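Local coordinates for Lin1840 protein (Listeria innocua serovar 6a, PDB 4ZOC) that probably hydrolyses terminal, non-reducing beta-D-glucosyl residues with release of beta-D-glucose, as a family 3 glycoside hydrolase involved in beta-1,2-glucan metabolism, at residues D242-P245 / A246-K250; I268-W271 / G272-A275; I393-G397 / P398-S402. The protein carries 2 engineered substitutions. One frame throughout, in Å; residues are numbered along the deposited sequence.

Interaction 1. Residues D242-P245 / A246-K250; sequences DGIP and ATMNK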
ATOM      1  N   ASP A 242      -8.059 -10.386   5.874  1.00  8.48           N
ATOM      2  CA  ASP A 242      -7.357 -11.540   5.372  1.00  9.31           C
ATOM      3  C   ASP A 242      -8.205 -12.474   4.477  1.00 10.19           C
ATOM      4  O   ASP A 242      -8.307 -13.692   4.697  1.00 10.95           O
ATOM      5  CB  ASP A 242      -6.709 -12.286   6.534  1.00 10.56           C
ATOM      6  CG  ASP A 242      -5.542 -13.162   6.080  1.00 11.77           C
ATOM      7  OD1 ASP A 242      -5.173 -13.202   4.910  1.00 10.31           O
ATOM      8  OD2 ASP A 242      -5.021 -13.834   6.973  1.00 13.42           O
ATOM      9  N   GLY A 243      -8.748 -11.866   3.421  1.00  9.70           N
ATOM     10  CA  GLY A 243      -9.472 -12.560   2.372  1.00  9.15           C
ATOM     11  C   GLY A 243     -10.926 -12.910   2.689  1.00  9.18           C
ATOM     12  O   GLY A 243     -11.615 -13.320   1.785  1.00 10.42           O
ATOM     13  N   ILE A 244     -11.380 -12.696   3.931  1.00  7.17           N
ATOM     14  CA  ILE A 244     -12.806 -12.946   4.259  1.00  8.32           C
ATOM     15  C   ILE A 244     -13.499 -11.684   4.628  1.00  7.13           C
ATOM     16  O   ILE A 244     -13.105 -11.014   5.579  1.00  6.71           O
ATOM     17  CB  ILE A 244     -12.982 -14.010   5.343  1.00  9.09           C
ATOM     18  CG1 ILE A 244     -12.200 -15.242   4.947  1.00  8.96           C
ATOM     19  CG2 ILE A 244     -14.429 -14.340   5.608  1.00  9.70           C
ATOM     20  CD1 ILE A 244     -12.153 -16.266   6.093  1.00 10.75           C
ATOM     21  N   PRO A 245     -14.593 -11.365   3.881  1.00  6.52           N
ATOM     22  CA  PRO A 245     -15.365 -10.165   4.237  1.00  7.49           C
ATOM     23  C   PRO A 245     -15.660 -10.096   5.722  1.00  7.88           C
ATOM     24  O   PRO A 245     -16.147 -11.085   6.305  1.00  8.83           O
ATOM     25  CB  PRO A 245     -16.634 -10.336   3.410  1.00  6.91           C
ATOM     26  CG  PRO A 245     -16.161 -11.045   2.227  1.00  6.88           C
ATOM     27  CD  PRO A 245     -15.227 -12.090   2.778  1.00  6.62           C
ATOM     28  N   ALA A 246     -15.405  -8.944   6.358  1.00  7.13           N
ATOM     29  CA  ALA A 246     -15.539  -8.857   7.803  1.00  7.27           C
ATOM     30  C   ALA A 246     -16.896  -9.394   8.308  1.00  6.72           C
ATOM     31  O   ALA A 246     -16.991 -10.039   9.379  1.00  8.15           O
ATOM     32  CB  ALA A 246     -15.335  -7.407   8.261  1.00  6.91           C
ATOM     33  N   THR A 247     -17.957  -9.118   7.561  1.00  8.22           N
ATOM     34  CA  THR A 247     -19.345  -9.411   8.002  1.00  8.45           C
ATOM     35  C   THR A 247     -19.554 -10.903   8.223  1.00  8.33           C
ATOM     36  O   THR A 247     -20.293 -11.286   9.150  1.00  9.62           O
ATOM     37  CB  THR A 247     -20.354  -8.835   6.961  1.00  9.41           C
ATOM     38  OG1 THR A 247     -20.107  -7.405   6.923  1.00  9.10           O
ATOM     39  CG2 THR A 247     -21.827  -9.126   7.319  1.00  9.62           C
ATOM     40  N   MET A 248     -18.889 -11.720   7.415  1.00  7.64           N
ATOM     41  CA  MET A 248     -18.983 -13.199   7.620  1.00  8.24           C
ATOM     42  C   MET A 248     -17.685 -13.819   8.096  1.00  9.93           C
ATOM     43  O   MET A 248     -17.454 -15.028   7.898  1.00 11.17           O
ATOM     44  CB  MET A 248     -19.471 -13.892   6.329  1.00 10.29           C
ATOM     45  CG  MET A 248     -18.596 -13.749   5.098  1.00  9.74           C
ATOM     46  SD  MET A 248     -18.988 -14.852   3.737  1.00 10.86           S
ATOM     47  CE  MET A 248     -18.106 -16.341   4.266  1.00 11.35           C
ATOM     48  N   ASN A 249     -16.832 -13.018   8.740  1.00 10.54           N
ATOM     49  CA  ASN A 249     -15.547 -13.544   9.189  1.00 10.59           C
ATOM     50  C   ASN A 249     -15.667 -14.081  10.611  1.00  9.35           C
ATOM     51  O   ASN A 249     -15.747 -13.335  11.534  1.00  9.92           O
ATOM     52  CB  ASN A 249     -14.500 -12.497   9.040  1.00  9.41           C
ATOM     53  CG  ASN A 249     -13.118 -13.013   9.309  1.00 10.55           C
ATOM     54  OD1 ASN A 249     -12.919 -13.831  10.167  1.00 10.55           O
ATOM     55  ND2 ASN A 249     -12.138 -12.488   8.554  1.00  9.65           N
ATOM     56  N   LYS A 250     -15.757 -15.415  10.751  1.00 11.30           N
ATOM     57  CA  LYS A 250     -16.058 -16.017  12.033  1.00 10.70           C
ATOM     58  C   LYS A 250     -14.975 -15.796  12.990  1.00 10.05           C
ATOM     59  O   LYS A 250     -15.196 -15.538  14.182  1.00 10.01           O
ATOM     60  CB  LYS A 250     -16.291 -17.565  11.945  1.00 18.01           C
ATOM     61  CG  LYS A 250     -17.328 -17.990  11.012  1.00 21.08           C
ATOM     62  CD  LYS A 250     -17.606 -19.509  11.125  1.00 27.78           C
ATOM     63  CE  LYS A 250     -17.647 -20.167   9.758  1.00 38.21           C
ATOM     64  NZ  LYS A 250     -18.876 -19.797   8.965  1.00 33.17           N
TER
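Pro245 ends a short strand and passes straight into Ala246, where the chain curls into a 3-10 turn leading to helix 250-260. Strand 244-245 pairs with 240-241 in a small antiparallel hairpin of the TIM-barrel domain, within the connection from barrel strand 233-236 to that helix. The carbonyl of Ala246 accepts the backbone N-H of Asn249. The Thr247 hydroxyl bonds that of Thr236. Met248 N binds Pro245 O at 3.0 Å, a bent bond (136°) made from above the carbonyl plane. Its side chain takes chi1 61°, with CG between the backbone N and carbonyl carbon, which sets Met248 CG 4.2 Å from Ile244 CG2 and 4.3 Å from Pro245 CB. Asn249 is the N-cap of the following helix: OD1 accepts the N-H of Leu252, while ND2 leans back to Ile244 O in a weak bond of 3.5 Å. The same amide lies alongside Ile244, with Asn249 ND2 3.7 Å from Ile244 CB, and Ile244 CG2 comes within 3.8 Å of Asn249 CA; Ile244 also packs on Ser652 of the second subunit. The two ends of one amide thus do different work, with the firmer polar hold on the helix start and a looser one on the strand, backed by apolar contact.

Interaction 2. Residues I268-W271 / G272-A275; sequences ISAW and GAVA. Engineered in segment 268-271: Ala270 (natural residue Asp). With BGC (beta-D-glucopyranose), chain G.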
ATOM      1  N   ILE A 268     -24.104  -5.208  14.348  1.00  6.96           N
ATOM      2  CA  ILE A 268     -24.927  -4.775  13.201  1.00  7.57           C
ATOM      3  C   ILE A 268     -24.044  -4.709  11.967  1.00  8.49           C
ATOM      4  O   ILE A 268     -22.853  -4.344  12.040  1.00  8.76           O
ATOM      5  CB  ILE A 268     -25.600  -3.349  13.513  1.00  7.01           C
ATOM      6  CG1 ILE A 268     -26.578  -2.949  12.379  1.00  7.26           C
ATOM      7  CG2 ILE A 268     -24.539  -2.271  13.761  1.00  7.68           C
ATOM      8  CD1 ILE A 268     -27.272  -1.554  12.592  1.00  6.30           C
ATOM      9  N   SER A 269     -24.587  -5.112  10.842  1.00  8.86           N
ATOM     10  CA  SER A 269     -23.902  -4.961   9.585  1.00  9.26           C
ATOM     11  C   SER A 269     -23.792  -3.542   9.176  1.00  6.87           C
ATOM     12  O   SER A 269     -24.685  -2.739   9.431  1.00  8.21           O
ATOM     13  CB  SER A 269     -24.589  -5.772   8.463  1.00  9.98           C
ATOM     14  OG  SER A 269     -25.752  -5.134   7.900  1.00  8.89           O
ATOM     15  N   ALA A 270     -22.698  -3.203   8.477  1.00  5.97           N
ATOM     16  CA  ALA A 270     -22.704  -2.016   7.658  1.00  7.10           C
ATOM     17  C   ALA A 270     -23.816  -2.156   6.585  1.00  8.10           C
ATOM     18  O   ALA A 270     -24.352  -3.297   6.347  1.00  8.40           O
ATOM     19  CB  ALA A 270     -21.329  -1.771   7.059  1.00  7.90           C
ATOM     20  N   TRP A 271     -24.169  -1.048   5.890  1.00  7.36           N
ATOM     21  CA  TRP A 271     -25.288  -1.058   4.977  1.00  7.95           C
ATOM     22  C   TRP A 271     -25.111  -2.058   3.840  1.00  8.62           C
ATOM     23  O   TRP A 271     -24.197  -1.956   3.066  1.00  9.25           O
ATOM     24  CB  TRP A 271     -25.556   0.303   4.408  1.00  8.28           C
ATOM     25  CG  TRP A 271     -26.782   0.436   3.507  1.00 11.38           C
ATOM     26  CD1 TRP A 271     -26.971  -0.144   2.294  1.00 13.08           C
ATOM     27  CD2 TRP A 271     -27.941   1.237   3.744  1.00 11.14           C
ATOM     28  NE1 TRP A 271     -28.146   0.251   1.744  1.00 17.07           N
ATOM     29  CE2 TRP A 271     -28.762   1.116   2.609  1.00 13.81           C
ATOM     30  CE3 TRP A 271     -28.294   2.145   4.729  1.00 15.11           C
ATOM     31  CZ2 TRP A 271     -29.979   1.802   2.484  1.00 16.75           C
ATOM     32  CZ3 TRP A 271     -29.518   2.785   4.633  1.00 15.12           C
ATOM     33  CH2 TRP A 271     -30.321   2.647   3.503  1.00 18.53           C
ATOM     34  N   GLY A 272     -26.049  -3.021   3.776  1.00  7.97           N
ATOM     35  CA  GLY A 272     -26.046  -4.047   2.796  1.00  7.49           C
ATOM     36  C   GLY A 272     -24.873  -5.040   2.868  1.00  8.17           C
ATOM     37  O   GLY A 272     -24.779  -5.893   1.976  1.00 10.48           O
ATOM     38  N   ALA A 273     -24.010  -4.994   3.904  1.00  7.57           N
ATOM     39  CA  ALA A 273     -22.788  -5.749   3.872  1.00  8.08           C
ATOM     40  C   ALA A 273     -23.066  -7.259   3.975  1.00  9.91           C
ATOM     41  O   ALA A 273     -22.224  -8.106   3.594  1.00  9.56           O
ATOM     42  CB  ALA A 273     -21.899  -5.325   5.034  1.00  9.45           C
ATOM     43  N   VAL A 274     -24.217  -7.634   4.512  1.00 10.12           N
ATOM     44  CA  VAL A 274     -24.567  -9.079   4.497  1.00  9.29           C
ATOM     45  C   VAL A 274     -24.747  -9.585   3.047  1.00  8.36           C
ATOM     46  O   VAL A 274     -24.119 -10.564   2.659  1.00 10.88           O
ATOM     47  CB  VAL A 274     -25.828  -9.376   5.349  1.00  9.99           C
ATOM     48  CG1 VAL A 274     -26.207 -10.820   5.151  1.00 11.53           C
ATOM     49  CG2 VAL A 274     -25.580  -9.076   6.852  1.00 10.17           C
ATOM     50  N   ALA A 275     -25.582  -8.900   2.248  1.00  9.08           N
ATOM     51  CA  ALA A 275     -25.853  -9.236   0.845  1.00 10.50           C
ATOM     52  C   ALA A 275     -24.580  -9.146   0.007  1.00 10.83           C
ATOM     53  O   ALA A 275     -24.317  -9.936  -0.908  1.00 10.50           O
ATOM     54  CB  ALA A 275     -26.959  -8.325   0.301  1.00 11.44           C
TER
HETATM   55  C2  BGC G 801     -26.552   4.131   0.434  1.00 15.65           C
HETATM   56  C3  BGC G 801     -25.446   3.086   0.806  1.00 16.23           C
HETATM   57  C4  BGC G 801     -24.425   3.630   1.872  1.00 14.35           C
HETATM   58  C5  BGC G 801     -25.271   4.198   3.034  1.00 15.35           C
HETATM   59  C6  BGC G 801     -24.342   4.726   4.080  1.00 15.55           C
HETATM   60  C1  BGC G 801     -27.238   4.526   1.692  1.00 16.17           C
HETATM   61  O1  BGC G 801     -28.334   5.430   1.410  1.00 19.65           O
HETATM   62  O2  BGC G 801     -27.500   3.593  -0.482  1.00 21.38           O
HETATM   63  O3  BGC G 801     -24.771   2.658  -0.396  1.00 19.15           O
HETATM   64  O4  BGC G 801     -23.421   2.630   2.292  1.00 11.67           O
HETATM   65  O5  BGC G 801     -26.293   5.135   2.560  1.00 15.20           O
HETATM   66  O6  BGC G 801     -23.666   5.850   3.522  1.00 18.49           O
HETATM   67  O   HOH W   1     -26.521  -6.109   5.182  1.00  9.56           O
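The type II beta turn from Ala270 to Ala273, at the C-terminal end of TIM-barrel strand 266-268, carries Trp271 into the glucose pocket. Its closing bond, Ala273 N to Ala270 O, is 3.0 Å long and nearly straight (171°). Gly272 supplies the positive phi (66°) that the third position of such a turn favours. Ala270 is an engineered residue, Asp in the natural protein; its CB lies 4.1 Å from Ala273 CB. Ser269 OG donates to the same Ala270 O at 2.8 Å, reaching it from the opposite face of the carbonyl plane to Ala273 N, so two bonds hold this peptide from both sides. Water 1 ties Ser269 to the start of the helix: it donates to Ser269 OG and accepts Val274 N at 2.8 Å. Beside it, Ser269 CB touches Val274 CG2 at 3.8 Å. With CG anti to the backbone N (chi1 -176°), the indole swings out from the turn and receives the sugar on one face, where glucose C1 sits 3.7 Å above the plane over its centre. Glu473, and Arg572 of the second subunit, also hold the glucose, and that Arg572 binds Trp271 O as well. Around the turn, Ile268 pairs with strand 233-236, Gly272 bonds to Met302 of strand 301-302, and Val274 rests on Cys306 of helix 306-316.

Interaction 3. Residues I393-G397 / P398-S402; sequences IALVG and PLATS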
ATOM      1  N   ILE A 393      -9.108  43.780   5.025  1.00 11.12           N
ATOM      2  CA  ILE A 393      -9.015  42.400   4.551  1.00  9.43           C
ATOM      3  C   ILE A 393      -9.690  42.291   3.199  1.00 10.12           C
ATOM      4  O   ILE A 393     -10.872  42.624   3.015  1.00 14.60           O
ATOM      5  CB  ILE A 393      -9.726  41.429   5.516  1.00 10.67           C
ATOM      6  CG1 ILE A 393      -8.949  41.369   6.820  1.00 13.71           C
ATOM      7  CG2 ILE A 393      -9.832  40.055   4.831  1.00 11.81           C
ATOM      8  CD1 ILE A 393      -9.675  40.622   7.960  1.00 13.92           C
ATOM      9  N   ALA A 394      -8.966  41.791   2.228  1.00 10.42           N
ATOM     10  CA  ALA A 394      -9.593  41.223   1.024  1.00  9.57           C
ATOM     11  C   ALA A 394      -9.735  39.716   1.239  1.00 10.43           C
ATOM     12  O   ALA A 394      -8.755  38.963   1.392  1.00  9.26           O
ATOM     13  CB  ALA A 394      -8.765  41.494  -0.227  1.00 13.34           C
ATOM     14  N   LEU A 395     -10.985  39.310   1.252  1.00 11.07           N
ATOM     15  CA  LEU A 395     -11.394  37.906   1.485  1.00  9.69           C
ATOM     16  C   LEU A 395     -11.722  37.337   0.108  1.00  8.73           C
ATOM     17  O   LEU A 395     -12.688  37.733  -0.539  1.00  9.87           O
ATOM     18  CB  LEU A 395     -12.622  37.843   2.416  1.00 10.39           C
ATOM     19  CG  LEU A 395     -13.214  36.436   2.537  1.00 11.27           C
ATOM     20  CD1 LEU A 395     -12.279  35.406   3.126  1.00 10.88           C
ATOM     21  CD2 LEU A 395     -14.459  36.493   3.362  1.00 10.07           C
ATOM     22  N   VAL A 396     -10.909  36.436  -0.372  1.00  8.39           N
ATOM     23  CA  VAL A 396     -11.116  35.939  -1.711  1.00  9.36           C
ATOM     24  C   VAL A 396     -11.074  34.419  -1.796  1.00  9.93           C
ATOM     25  O   VAL A 396     -10.393  33.774  -0.990  1.00 10.15           O
ATOM     26  CB  VAL A 396     -10.142  36.561  -2.738  1.00 11.64           C
ATOM     27  CG1 VAL A 396     -10.068  38.110  -2.624  1.00 10.02           C
ATOM     28  CG2 VAL A 396      -8.790  36.086  -2.503  1.00 13.80           C
ATOM     29  N   GLY A 397     -11.759  33.873  -2.806  1.00  9.33           N
ATOM     30  CA  GLY A 397     -11.710  32.471  -3.082  1.00  8.81           C
ATOM     31  C   GLY A 397     -12.981  31.693  -2.905  1.00  8.11           C
ATOM     32  O   GLY A 397     -14.021  32.256  -2.614  1.00  8.68           O
ATOM     33  N   PRO A 398     -12.907  30.380  -3.130  1.00  7.71           N
ATOM     34  CA  PRO A 398     -14.117  29.556  -3.110  1.00  7.41           C
ATOM     35  C   PRO A 398     -14.752  29.286  -1.772  1.00  7.76           C
ATOM     36  O   PRO A 398     -15.966  28.978  -1.767  1.00 10.59           O
ATOM     37  CB  PRO A 398     -13.684  28.283  -3.786  1.00  8.58           C
ATOM     38  CG  PRO A 398     -12.224  28.204  -3.582  1.00  8.71           C
ATOM     39  CD  PRO A 398     -11.750  29.629  -3.593  1.00  7.47           C
ATOM     40  N   LEU A 399     -14.003  29.481  -0.698  1.00  7.19           N
ATOM     41  CA  LEU A 399     -14.474  29.341   0.686  1.00  7.31           C
ATOM     42  C   LEU A 399     -14.803  30.723   1.324  1.00  8.35           C
ATOM     43  O   LEU A 399     -15.140  30.810   2.522  1.00  8.68           O
ATOM     44  CB  LEU A 399     -13.508  28.526   1.579  1.00  7.83           C
ATOM     45  CG  LEU A 399     -13.811  27.025   1.634  1.00  8.52           C
ATOM     46  CD1 LEU A 399     -15.095  26.790   2.456  1.00 11.30           C
ATOM     47  CD2 LEU A 399     -13.979  26.478   0.214  1.00  7.80           C
ATOM     48  N   ALA A 400     -14.761  31.813   0.523  1.00  9.38           N
ATOM     49  CA  ALA A 400     -15.052  33.144   1.044  1.00  8.11           C
ATOM     50  C   ALA A 400     -16.535  33.247   1.503  1.00  9.05           C
ATOM     51  O   ALA A 400     -16.837  33.749   2.585  1.00  9.30           O
ATOM     52  CB  ALA A 400     -14.819  34.198  -0.011  1.00  7.89           C
ATOM     53  N   THR A 401     -17.409  32.755   0.655  1.00  7.70           N
ATOM     54  CA  THR A 401     -18.840  32.774   0.907  1.00  7.86           C
ATOM     55  C   THR A 401     -19.502  31.426   0.906  1.00  8.50           C
ATOM     56  O   THR A 401     -20.718  31.349   1.242  1.00  9.59           O
ATOM     57  CB  THR A 401     -19.597  33.640  -0.138  1.00  9.26           C
ATOM     58  OG1 THR A 401     -19.600  33.035  -1.423  1.00 10.05           O
ATOM     59  CG2 THR A 401     -18.994  35.032  -0.223  1.00 10.21           C
ATOM     60  N   SER A 402     -18.812  30.374   0.500  1.00  8.22           N
ATOM     61  CA  SER A 402     -19.467  29.065   0.399  1.00  9.40           C
ATOM     62  C   SER A 402     -20.081  28.675   1.748  1.00  9.16           C
ATOM     63  O   SER A 402     -19.394  28.712   2.777  1.00  9.30           O
ATOM     64  CB  SER A 402     -18.505  27.974  -0.017  1.00  9.90           C
ATOM     65  OG  SER A 402     -19.105  26.715   0.017  1.00 10.23           O
TER
HETATM   66  O   HOH W   2     -16.844  31.837  -2.011  1.00 12.97           O
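Gly397 O takes the N-H of Ala400, N to O 3.3 Å, and lies 2.9 Å from water 2, which is placed to donate to it. The first bond closes a type I beta turn, Gly397 to Ala400, following strand 393-397 in the parallel part of the mixed sheet of the family 3 C-terminal domain. The N-H is fairly straight to its acceptor (160°) but arrives from well above the carbonyl plane, 65° out of it. Water 2 extends the turn by accepting Thr401 N at 2.9 Å; a weak bond to Pro398 O is also possible, but the water cannot serve every acceptor around it at once. The backbone angles of Gly397 would jam a side chain against the preceding carbonyl, and glycine lets the strand turn directly into Pro398. The apolar half of the contact joins Leu395 to Ala400. Leu395 holds CG anti to its backbone nitrogen (chi1 172°), which brings the branch point over the methyl of Ala400, Leu395 CG to Ala400 CB 3.8 Å. Its CD2 reaches further along to Ala400 O at 3.7 Å. Leu395 also packs on Val421 and Leu425 of helix 421-426 and on Val461 of the neighbouring strand; it thus fills the layer between the sheet and that helix, with Ala400 at its side. Ala400 CB is wedged between Leu395 CG and Gly397 O, 3.3 Å from the carbonyl oxygen.

In the fold
All three contacts are largely buried, and each shapes a chain turn after a strand. Interactions 1 and 2 belong to the TIM-barrel domain and meet directly: Thr247 OG1 packs against Ala273 CB at 3.3 Å, and Thr236 OG1 bonds both Thr247 OG1 and Ala270 N, tying the two turns to one strand. Both lead into a helix and touch the second subunit, but interaction 1 caps its helix with a side-chain amide, whereas interaction 2 turns an indole face to the sugar and steadies its turn with a serine hydroxyl. Interaction 3 lies in the C-terminal domain, its centre about 41 Å from that of interaction 2, and combines leucine-alanine packing with a bound water.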